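Local coordinates for CheC, inhibitor of MCP methylation / FliN fusion protein (Thermotoga maritima, PDB 4HYN) that probably dephosphorylates the phosphorylated chemotaxis response regulator CheY at the flagellar rotor, as a member of the CheC phosphatase family, at residues E70-L81 and S177-L187; S123-T131 and M191-Q199. One frame throughout, in Å; residues are numbered along the deposited sequence.

Overall arrangement
The centre of interaction 1 is about 4 Å from that of the chain, in the core of the sheet; the centre of interaction 2 is about 18 Å out, at the more exposed periphery, where the C-terminal end of helix 103-128 meets helix 185-200. The first joins two neighbouring strands inside the antiparallel sheet, so main-chain hydrogen bonds set its geometry and side chains sort onto two faces. The second relies on apolar side chains, and its single hydrogen bond across the gap is weak. Helix 185-200 is common to both: its first turn closes one end of interaction 1, and its later turns supply one half of interaction 2.

Interaction 1: residues E70-L81 and S177-L187; sequences EGLNVLVLDKKL and SKFYQVISADL
Strands 71-78 and 177-184 run antiparallel, their axes 4.6 Å apart at closest and their directions 157° apart. Val74 with Val182 and Val76 with Tyr180 are hydrogen-bonded pairs, and Leu75 with Gln181 is the non-hydrogen-bonded pair between them. The ladder is tightest where Val76 N gives to Tyr180 O, at 2.7 Å. At the two ends of the ladder a water takes the place of a direct bond: one accepts from Ser184 N and donates to Leu72 O, the other accepts from Asp78 N and donates to Lys178 O.

The two strands are neighbours in the antiparallel sheet of this CheC-like domain; strand 57-66 flanks one and strand 161-171 the other. Leu75, Leu77 and Asn73 also touch Met113 or Met117 of helix 103-128, so helix 103-128 packs on this face. There Asn73 ND2 gives a hydrogen bond to Gln181 OE1 over 3.1 Å. It meets the carbonyl at 108°, tilted 34° from its plane. Leu75 CD2 lies 3.7 Å from Gln181 CB and also meets the edge of the Phe179 ring. On the other face Val76 CG2 approaches Val182 CG1, while the Tyr180 ring leads away toward Lys178, whose NZ bonds to its OH.

A helix with a capped start follows each strand: Asp78 OD2 accepts from Leu81 N, approached from above the carboxylate plane, and Ser184 OG accepts from Leu187 N. Leu81 holds CG anti to its own N and forks over the partner strand, CD1 3.4 Å from Ser177 OG and CD2 3.8 Å from Phe179 CB.

Interaction 2: residues S123-T131 and M191-Q199; sequences SLSELLGIT and MYEYFTKKQ
Apolar packing between the C-terminal end of helix 103-128 and helix 185-200 makes up this contact, toward the periphery of the CheC-like fold, whose helices lie against an antiparallel sheet. The local axes are 10.3 Å apart at closest and inclined by 46°, and 447 Å² is buried, summed over both sides. Helix 6-30 adjoins the same place, through Ile15 at Met191 and Met11 at Phe195.

Leu128 is central, with more surface buried by the partner segment than any other residue here. Its methyls fork over helix 185-200: CD1 stands 4.2 Å from Met191 CB, while CD2 reaches Phe195 CB at 4.0 Å and also approaches the Phe195 ring at its edge. Leu127 CD1 meets that ring edge too. One turn earlier, Leu124 CD1 touches the CE methyl of Met191, a selenomethionine, at 3.8 Å; the two side chains cross at about a right angle, and the bend at chi3 (57°) shapes the Met191 chain that delivers this methyl. Leu69, from a loop, touches both residues.

Gly129, the first residue past the helix, has positive phi, after which Ile130 points toward the partner helix. Its CG2 sits over the face of Tyr194, 4.2 Å from the ring centroid and 6° off the normal, a CH-pi contact; CG1 lies over the same face, above CZ and OH. Tyr194 also has a cation-pi partner in Lys190.

Lys198, an exposed residue, has a side chain that folds back at chi3, and its NZ makes a weak hydrogen bond to Leu127 O at 3.3 Å.

Interaction 1: residues E70-L81 and S177-L187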
loop_
_atom_site.group_PDB
_atom_site.type_symbol
_atom_site.label_atom_id
_atom_site.label_comp_id
_atom_site.label_asym_id
_atom_site.label_seq_id
_atom_site.Cartn_x
_atom_site.Cartn_y
_atom_site.Cartn_z
ATOM N N GLU A 70 -0.971 -14.855 4.795
ATOM C CA GLU A 70 -2.417 -14.765 4.971
ATOM C C GLU A 70 -2.748 -13.499 5.726
ATOM O O GLU A 70 -2.261 -13.272 6.826
ATOM C CB GLU A 70 -2.957 -15.978 5.734
ATOM C CG GLU A 70 -2.958 -17.273 4.929
ATOM C CD GLU A 70 -3.297 -18.500 5.763
ATOM O OE1 GLU A 70 -3.761 -18.337 6.917
ATOM O OE2 GLU A 70 -3.094 -19.635 5.260
ATOM N N GLY A 71 -3.573 -12.660 5.123
ATOM C CA GLY A 71 -3.940 -11.430 5.781
ATOM C C GLY A 71 -4.390 -10.357 4.822
ATOM O O GLY A 71 -4.307 -10.506 3.593
ATOM N N LEU A 72 -4.872 -9.266 5.407
ATOM C CA LEU A 72 -5.358 -8.132 4.654
ATOM C C LEU A 72 -4.251 -7.095 4.468
ATOM O O LEU A 72 -3.502 -6.796 5.391
ATOM C CB LEU A 72 -6.559 -7.524 5.374
ATOM C CG LEU A 72 -7.391 -6.507 4.608
ATOM C CD1 LEU A 72 -8.056 -7.159 3.398
ATOM C CD2 LEU A 72 -8.425 -5.937 5.552
ATOM N N ASN A 73 -4.146 -6.582 3.251
ATOM C CA ASN A 73 -3.147 -5.586 2.885
ATOM C C ASN A 73 -3.958 -4.397 2.366
ATOM O O ASN A 73 -4.654 -4.496 1.354
ATOM C CB ASN A 73 -2.226 -6.166 1.799
ATOM C CG ASN A 73 -1.104 -5.214 1.378
ATOM O OD1 ASN A 73 -0.321 -5.536 0.480
ATOM N ND2 ASN A 73 -1.020 -4.052 2.012
ATOM N N VAL A 74 -3.856 -3.275 3.072
ATOM C CA VAL A 74 -4.610 -2.080 2.735
ATOM C C VAL A 74 -3.775 -0.885 2.308
ATOM O O VAL A 74 -2.773 -0.560 2.940
ATOM C CB VAL A 74 -5.487 -1.649 3.943
ATOM C CG1 VAL A 74 -6.217 -0.339 3.651
ATOM C CG2 VAL A 74 -6.479 -2.748 4.284
ATOM N N LEU A 75 -4.211 -0.237 1.229
ATOM C CA LEU A 75 -3.563 0.964 0.713
ATOM C C LEU A 75 -4.542 2.118 0.890
ATOM O O LEU A 75 -5.722 1.997 0.545
ATOM C CB LEU A 75 -3.218 0.821 -0.770
ATOM C CG LEU A 75 -2.036 -0.054 -1.184
ATOM C CD1 LEU A 75 -1.768 0.167 -2.668
ATOM C CD2 LEU A 75 -0.804 0.319 -0.369
ATOM N N VAL A 76 -4.057 3.223 1.442
ATOM C CA VAL A 76 -4.891 4.395 1.675
ATOM C C VAL A 76 -4.381 5.566 0.845
ATOM O O VAL A 76 -3.284 6.080 1.075
ATOM C CB VAL A 76 -4.922 4.785 3.184
ATOM C CG1 VAL A 76 -5.856 5.975 3.415
ATOM C CG2 VAL A 76 -5.371 3.596 4.019
ATOM N N LEU A 77 -5.193 5.976 -0.122
ATOM C CA LEU A 77 -4.857 7.073 -1.022
ATOM C C LEU A 77 -5.880 8.205 -0.898
ATOM O O LEU A 77 -7.091 7.959 -0.819
ATOM C CB LEU A 77 -4.831 6.572 -2.475
ATOM C CG LEU A 77 -3.806 5.526 -2.938
ATOM C CD1 LEU A 77 -4.053 4.198 -2.265
ATOM C CD2 LEU A 77 -3.908 5.350 -4.449
ATOM N N ASP A 78 -5.398 9.445 -0.897
ATOM C CA ASP A 78 -6.302 10.582 -0.792
ATOM C C ASP A 78 -6.895 10.978 -2.144
ATOM O O ASP A 78 -6.308 10.709 -3.202
ATOM C CB ASP A 78 -5.634 11.770 -0.072
ATOM C CG ASP A 78 -4.718 12.589 -0.968
ATOM O OD1 ASP A 78 -4.655 13.817 -0.762
ATOM O OD2 ASP A 78 -4.047 12.030 -1.857
ATOM N N LYS A 79 -8.086 11.576 -2.094
ATOM C CA LYS A 79 -8.805 12.013 -3.287
ATOM C C LYS A 79 -7.942 12.684 -4.350
ATOM O O LYS A 79 -8.086 12.392 -5.535
ATOM C CB LYS A 79 -9.954 12.939 -2.900
ATOM C CG LYS A 79 -11.298 12.243 -2.686
ATOM C CD LYS A 79 -12.321 13.245 -2.156
ATOM C CE LYS A 79 -13.733 12.855 -2.533
ATOM N NZ LYS A 79 -14.045 11.483 -2.080
ATOM N N LYS A 80 -7.029 13.552 -3.925
ATOM C CA LYS A 80 -6.161 14.247 -4.864
ATOM C C LYS A 80 -5.216 13.329 -5.608
ATOM O O LYS A 80 -5.030 13.493 -6.809
ATOM C CB LYS A 80 -5.379 15.371 -4.183
ATOM C CG LYS A 80 -6.271 16.501 -3.719
ATOM C CD LYS A 80 -5.511 17.802 -3.528
ATOM C CE LYS A 80 -6.486 18.963 -3.317
ATOM N NZ LYS A 80 -7.522 19.028 -4.405
ATOM N N LEU A 81 -4.631 12.360 -4.906
ATOM C CA LEU A 81 -3.709 11.416 -5.531
ATOM C C LEU A 81 -4.479 10.522 -6.500
ATOM O O LEU A 81 -4.050 10.291 -7.629
ATOM C CB LEU A 81 -3.005 10.560 -4.474
ATOM C CG LEU A 81 -2.071 9.459 -4.989
ATOM C CD1 LEU A 81 -0.962 10.077 -5.842
ATOM C CD2 LEU A 81 -1.480 8.670 -3.820
ATOM N N SER A 177 3.971 13.210 -3.905
ATOM C CA SER A 177 2.718 12.789 -3.308
ATOM C C SER A 177 3.023 11.606 -2.397
ATOM O O SER A 177 4.127 11.069 -2.417
ATOM C CB SER A 177 1.701 12.400 -4.386
ATOM O OG SER A 177 2.133 11.270 -5.119
ATOM N N LYS A 178 2.070 11.235 -1.559
ATOM C CA LYS A 178 2.275 10.108 -0.664
ATOM C C LYS A 178 1.000 9.338 -0.386
ATOM O O LYS A 178 -0.101 9.845 -0.586
ATOM C CB LYS A 178 2.910 10.560 0.655
ATOM C CG LYS A 178 2.116 11.574 1.440
ATOM C CD LYS A 178 2.791 11.868 2.781
ATOM C CE LYS A 178 2.057 12.963 3.554
ATOM N NZ LYS A 178 0.607 12.658 3.726
ATOM N N PHE A 179 1.174 8.077 -0.017
ATOM C CA PHE A 179 0.070 7.200 0.337
ATOM C C PHE A 179 0.538 6.259 1.437
ATOM O O PHE A 179 1.727 6.191 1.738
ATOM C CB PHE A 179 -0.481 6.429 -0.871
ATOM C CG PHE A 179 0.534 5.590 -1.589
ATOM C CD1 PHE A 179 0.641 4.225 -1.327
ATOM C CD2 PHE A 179 1.350 6.153 -2.574
ATOM C CE1 PHE A 179 1.542 3.429 -2.036
ATOM C CE2 PHE A 179 2.254 5.364 -3.287
ATOM C CZ PHE A 179 2.350 3.996 -3.019
ATOM N N TYR A 180 -0.398 5.528 2.029
ATOM C CA TYR A 180 -0.071 4.634 3.121
ATOM C C TYR A 180 -0.552 3.210 2.952
ATOM O O TYR A 180 -1.547 2.929 2.278
ATOM C CB TYR A 180 -0.612 5.195 4.450
ATOM C CG TYR A 180 -0.082 6.570 4.793
ATOM C CD1 TYR A 180 1.079 6.723 5.549
ATOM C CD2 TYR A 180 -0.713 7.719 4.314
ATOM C CE1 TYR A 180 1.605 7.987 5.814
ATOM C CE2 TYR A 180 -0.198 8.984 4.568
ATOM C CZ TYR A 180 0.964 9.113 5.320
ATOM O OH TYR A 180 1.485 10.368 5.566
ATOM N N GLN A 181 0.187 2.317 3.588
ATOM C CA GLN A 181 -0.110 0.907 3.584
ATOM C C GLN A 181 -0.194 0.479 5.043
ATOM O O GLN A 181 0.547 0.984 5.887
ATOM C CB GLN A 181 1.004 0.121 2.879
ATOM C CG GLN A 181 1.027 -1.361 3.240
ATOM C CD GLN A 181 2.077 -2.141 2.477
ATOM O OE1 GLN A 181 1.769 -2.813 1.496
ATOM N NE2 GLN A 181 3.320 -2.075 2.939
ATOM N N VAL A 182 -1.162 -0.376 5.349
ATOM C CA VAL A 182 -1.296 -0.884 6.695
ATOM C C VAL A 182 -1.503 -2.401 6.657
ATOM O O VAL A 182 -2.341 -2.919 5.915
ATOM C CB VAL A 182 -2.339 -0.081 7.559
ATOM C CG1 VAL A 182 -3.087 0.922 6.719
ATOM C CG2 VAL A 182 -3.278 -1.004 8.330
ATOM N N ILE A 183 -0.571 -3.098 7.301
ATOM C CA ILE A 183 -0.583 -4.557 7.393
ATOM C C ILE A 183 -0.475 -4.926 8.858
ATOM O O ILE A 183 0.056 -4.144 9.655
ATOM C CB ILE A 183 0.595 -5.211 6.635
ATOM C CG1 ILE A 183 1.863 -4.356 6.763
ATOM C CG2 ILE A 183 0.209 -5.471 5.189
ATOM C CD1 ILE A 183 3.122 -4.988 6.152
ATOM N N SER A 184 -0.976 -6.106 9.219
ATOM C CA SER A 184 -0.925 -6.532 10.613
ATOM C C SER A 184 0.504 -6.853 11.066
ATOM O O SER A 184 1.368 -7.217 10.259
ATOM C CB SER A 184 -1.846 -7.734 10.850
ATOM O OG SER A 184 -1.194 -8.958 10.558
ATOM N N ALA A 185 0.758 -6.681 12.356
ATOM C CA ALA A 185 2.071 -6.987 12.895
ATOM C C ALA A 185 2.261 -8.510 12.793
ATOM O O ALA A 185 3.390 -9.012 12.738
ATOM C CB ALA A 185 2.162 -6.523 14.327
ATOM N N ASP A 186 1.145 -9.234 12.752
ATOM C CA ASP A 186 1.163 -10.690 12.619
ATOM C C ASP A 186 1.817 -11.072 11.297
ATOM O O ASP A 186 2.645 -11.976 11.246
ATOM C CB ASP A 186 -0.258 -11.239 12.623
ATOM C CG ASP A 186 -0.607 -11.944 13.901
ATOM O OD1 ASP A 186 -1.084 -13.097 13.804
ATOM O OD2 ASP A 186 -0.426 -11.356 14.993
ATOM N N LEU A 187 1.398 -10.392 10.232
ATOM C CA LEU A 187 1.928 -10.614 8.896
ATOM C C LEU A 187 3.412 -10.224 8.815
ATOM O O LEU A 187 4.195 -10.903 8.159
ATOM C CB LEU A 187 1.139 -9.786 7.890
ATOM C CG LEU A 187 1.201 -10.288 6.451
ATOM C CD1 LEU A 187 0.164 -11.393 6.274
ATOM C CD2 LEU A 187 0.931 -9.152 5.489
HETATM O O HOH W 1 -2.316 -7.923 7.388
HETATM O O HOH W 2 -2.733 9.858 0.030
#

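Interaction 2: residues S123-T131 and M191-Q199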
loop_
_atom_site.group_PDB
_atom_site.type_symbol
_atom_site.label_atom_id
_atom_site.label_comp_id
_atom_site.label_asym_id
_atom_site.label_seq_id
_atom_site.Cartn_x
_atom_site.Cartn_y
_atom_site.Cartn_z
ATOM N N SER A 123 7.213 -9.442 -6.693
ATOM C CA SER A 123 8.528 -9.050 -6.207
ATOM C C SER A 123 8.745 -9.613 -4.815
ATOM O O SER A 123 9.818 -10.118 -4.501
ATOM C CB SER A 123 8.641 -7.531 -6.167
ATOM O OG SER A 123 9.866 -7.131 -5.580
ATOM N N LEU A 124 7.711 -9.538 -3.989
ATOM C CA LEU A 124 7.776 -10.048 -2.627
ATOM C C LEU A 124 7.974 -11.563 -2.625
ATOM O O LEU A 124 8.779 -12.090 -1.857
ATOM C CB LEU A 124 6.498 -9.682 -1.862
ATOM C CG LEU A 124 6.560 -9.819 -0.336
ATOM C CD1 LEU A 124 7.710 -8.947 0.206
ATOM C CD2 LEU A 124 5.225 -9.430 0.311
ATOM N N SER A 125 7.264 -12.258 -3.505
ATOM C CA SER A 125 7.377 -13.713 -3.588
ATOM C C SER A 125 8.794 -14.154 -3.940
ATOM O O SER A 125 9.341 -15.064 -3.313
ATOM C CB SER A 125 6.375 -14.274 -4.598
ATOM O OG SER A 125 5.055 -13.976 -4.183
ATOM N N GLU A 126 9.385 -13.504 -4.936
ATOM C CA GLU A 126 10.744 -13.821 -5.341
ATOM C C GLU A 126 11.702 -13.474 -4.210
ATOM O O GLU A 126 12.594 -14.252 -3.882
ATOM C CB GLU A 126 11.118 -13.054 -6.615
ATOM C CG GLU A 126 10.318 -13.495 -7.835
ATOM C CD GLU A 126 10.537 -12.628 -9.067
ATOM O OE1 GLU A 126 10.783 -11.409 -8.922
ATOM O OE2 GLU A 126 10.439 -13.169 -10.190
ATOM N N LEU A 127 11.451 -12.341 -3.561
ATOM C CA LEU A 127 12.292 -11.863 -2.467
ATOM C C LEU A 127 12.320 -12.823 -1.280
ATOM O O LEU A 127 13.389 -13.206 -0.821
ATOM C CB LEU A 127 11.828 -10.467 -2.033
ATOM C CG LEU A 127 12.850 -9.427 -1.555
ATOM C CD1 LEU A 127 13.144 -9.604 -0.081
ATOM C CD2 LEU A 127 14.141 -9.501 -2.381
ATOM N N LEU A 128 11.144 -13.263 -0.836
ATOM C CA LEU A 128 11.039 -14.165 0.308
ATOM C C LEU A 128 11.187 -15.652 0.000
ATOM O O LEU A 128 11.277 -16.473 0.925
ATOM C CB LEU A 128 9.735 -13.911 1.067
ATOM C CG LEU A 128 9.620 -12.550 1.759
ATOM C CD1 LEU A 128 8.341 -12.485 2.562
ATOM C CD2 LEU A 128 10.831 -12.315 2.662
ATOM N N GLY A 129 11.224 -15.999 -1.285
ATOM C CA GLY A 129 11.369 -17.388 -1.683
ATOM C C GLY A 129 10.122 -18.214 -1.424
ATOM O O GLY A 129 10.199 -19.380 -1.050
ATOM N N ILE A 130 8.964 -17.611 -1.638
ATOM C CA ILE A 130 7.709 -18.294 -1.407
ATOM C C ILE A 130 6.636 -17.696 -2.307
ATOM O O ILE A 130 6.667 -16.510 -2.605
ATOM C CB ILE A 130 7.299 -18.171 0.083
ATOM C CG1 ILE A 130 6.080 -19.049 0.374
ATOM C CG2 ILE A 130 7.038 -16.720 0.449
ATOM C CD1 ILE A 130 6.351 -20.543 0.223
ATOM N N THR A 131 5.719 -18.525 -2.781
ATOM C CA THR A 131 4.647 -18.056 -3.650
ATOM C C THR A 131 3.518 -17.420 -2.846
ATOM O O THR A 131 2.951 -18.029 -1.942
ATOM C CB THR A 131 4.098 -19.205 -4.539
ATOM O OG1 THR A 131 5.029 -19.466 -5.595
ATOM C CG2 THR A 131 2.747 -18.844 -5.152
HETATM N N MSE A 191 6.565 -12.465 7.733
HETATM C CA MSE A 191 7.495 -12.091 6.671
HETATM C C MSE A 191 8.928 -12.110 7.203
HETATM O O MSE A 191 9.856 -12.421 6.473
HETATM C CB MSE A 191 7.184 -10.692 6.138
HETATM C CG MSE A 191 5.864 -10.550 5.406
HETATM SE SE MSE A 191 5.550 -8.683 4.952
HETATM C CE MSE A 191 7.166 -8.385 3.941
ATOM N N TYR A 192 9.095 -11.790 8.483
ATOM C CA TYR A 192 10.408 -11.777 9.103
ATOM C C TYR A 192 10.984 -13.183 9.240
ATOM O O TYR A 192 12.197 -13.357 9.160
ATOM C CB TYR A 192 10.362 -11.082 10.468
ATOM C CG TYR A 192 11.729 -10.703 10.981
ATOM C CD1 TYR A 192 12.537 -9.808 10.270
ATOM C CD2 TYR A 192 12.242 -11.269 12.150
ATOM C CE1 TYR A 192 13.826 -9.491 10.703
ATOM C CE2 TYR A 192 13.533 -10.956 12.597
ATOM C CZ TYR A 192 14.320 -10.069 11.862
ATOM O OH TYR A 192 15.612 -9.786 12.268
ATOM N N GLU A 193 10.128 -14.182 9.457
ATOM C CA GLU A 193 10.593 -15.563 9.579
ATOM C C GLU A 193 11.175 -16.019 8.250
ATOM O O GLU A 193 12.198 -16.689 8.217
ATOM C CB GLU A 193 9.453 -16.496 9.990
ATOM C CG GLU A 193 9.012 -16.355 11.438
ATOM C CD GLU A 193 7.671 -17.029 11.730
ATOM O OE1 GLU A 193 7.346 -18.063 11.095
ATOM O OE2 GLU A 193 6.939 -16.515 12.606
ATOM N N TYR A 194 10.515 -15.655 7.155
ATOM C CA TYR A 194 10.986 -16.008 5.819
ATOM C C TYR A 194 12.248 -15.217 5.478
ATOM O O TYR A 194 13.175 -15.731 4.846
ATOM C CB TYR A 194 9.926 -15.675 4.773
ATOM C CG TYR A 194 8.786 -16.653 4.673
ATOM C CD1 TYR A 194 7.467 -16.227 4.841
ATOM C CD2 TYR A 194 9.015 -17.995 4.375
ATOM C CE1 TYR A 194 6.404 -17.107 4.713
ATOM C CE2 TYR A 194 7.954 -18.888 4.245
ATOM C CZ TYR A 194 6.647 -18.433 4.418
ATOM O OH TYR A 194 5.587 -19.300 4.309
ATOM N N PHE A 195 12.244 -13.951 5.879
ATOM C CA PHE A 195 13.337 -13.025 5.633
ATOM C C PHE A 195 14.633 -13.385 6.361
ATOM O O PHE A 195 15.709 -13.359 5.765
ATOM C CB PHE A 195 12.896 -11.623 6.031
ATOM C CG PHE A 195 13.849 -10.539 5.623
ATOM C CD1 PHE A 195 13.848 -10.055 4.319
ATOM C CD2 PHE A 195 14.689 -9.948 6.563
ATOM C CE1 PHE A 195 14.663 -8.997 3.954
ATOM C CE2 PHE A 195 15.513 -8.889 6.214
ATOM C CZ PHE A 195 15.500 -8.406 4.902
ATOM N N THR A 196 14.538 -13.708 7.646
ATOM C CA THR A 196 15.736 -14.042 8.405
ATOM C C THR A 196 16.373 -15.353 8.002
ATOM O O THR A 196 17.598 -15.490 8.062
ATOM C CB THR A 196 15.506 -14.005 9.918
ATOM O OG1 THR A 196 14.320 -14.733 10.249
ATOM C CG2 THR A 196 15.367 -12.583 10.364
ATOM N N LYS A 197 15.548 -16.297 7.557
ATOM C CA LYS A 197 16.047 -17.592 7.118
ATOM C C LYS A 197 17.048 -17.442 5.971
ATOM O O LYS A 197 18.064 -18.141 5.945
ATOM C CB LYS A 197 14.906 -18.510 6.688
ATOM C CG LYS A 197 15.375 -19.879 6.202
ATOM C CD LYS A 197 14.229 -20.657 5.591
ATOM C CE LYS A 197 14.691 -21.982 5.009
ATOM N NZ LYS A 197 13.548 -22.739 4.406
ATOM N N LYS A 198 16.778 -16.542 5.027
ATOM C CA LYS A 198 17.722 -16.377 3.939
ATOM C C LYS A 198 18.792 -15.301 4.123
ATOM O O LYS A 198 19.666 -15.140 3.271
ATOM C CB LYS A 198 17.046 -16.329 2.562
ATOM C CG LYS A 198 16.057 -15.238 2.325
ATOM C CD LYS A 198 15.928 -14.975 0.824
ATOM C CE LYS A 198 15.467 -16.192 0.039
ATOM N NZ LYS A 198 15.286 -15.848 -1.405
ATOM N N GLN A 199 18.732 -14.576 5.239
ATOM C CA GLN A 199 19.762 -13.588 5.560
ATOM C C GLN A 199 20.888 -14.397 6.203
ATOM O O GLN A 199 22.046 -13.978 6.217
ATOM C CB GLN A 199 19.262 -12.536 6.554
ATOM C CG GLN A 199 18.816 -11.233 5.901
ATOM C CD GLN A 199 18.686 -10.069 6.880
ATOM O OE1 GLN A 199 18.350 -10.248 8.053
ATOM N NE2 GLN A 199 18.938 -8.859 6.388
#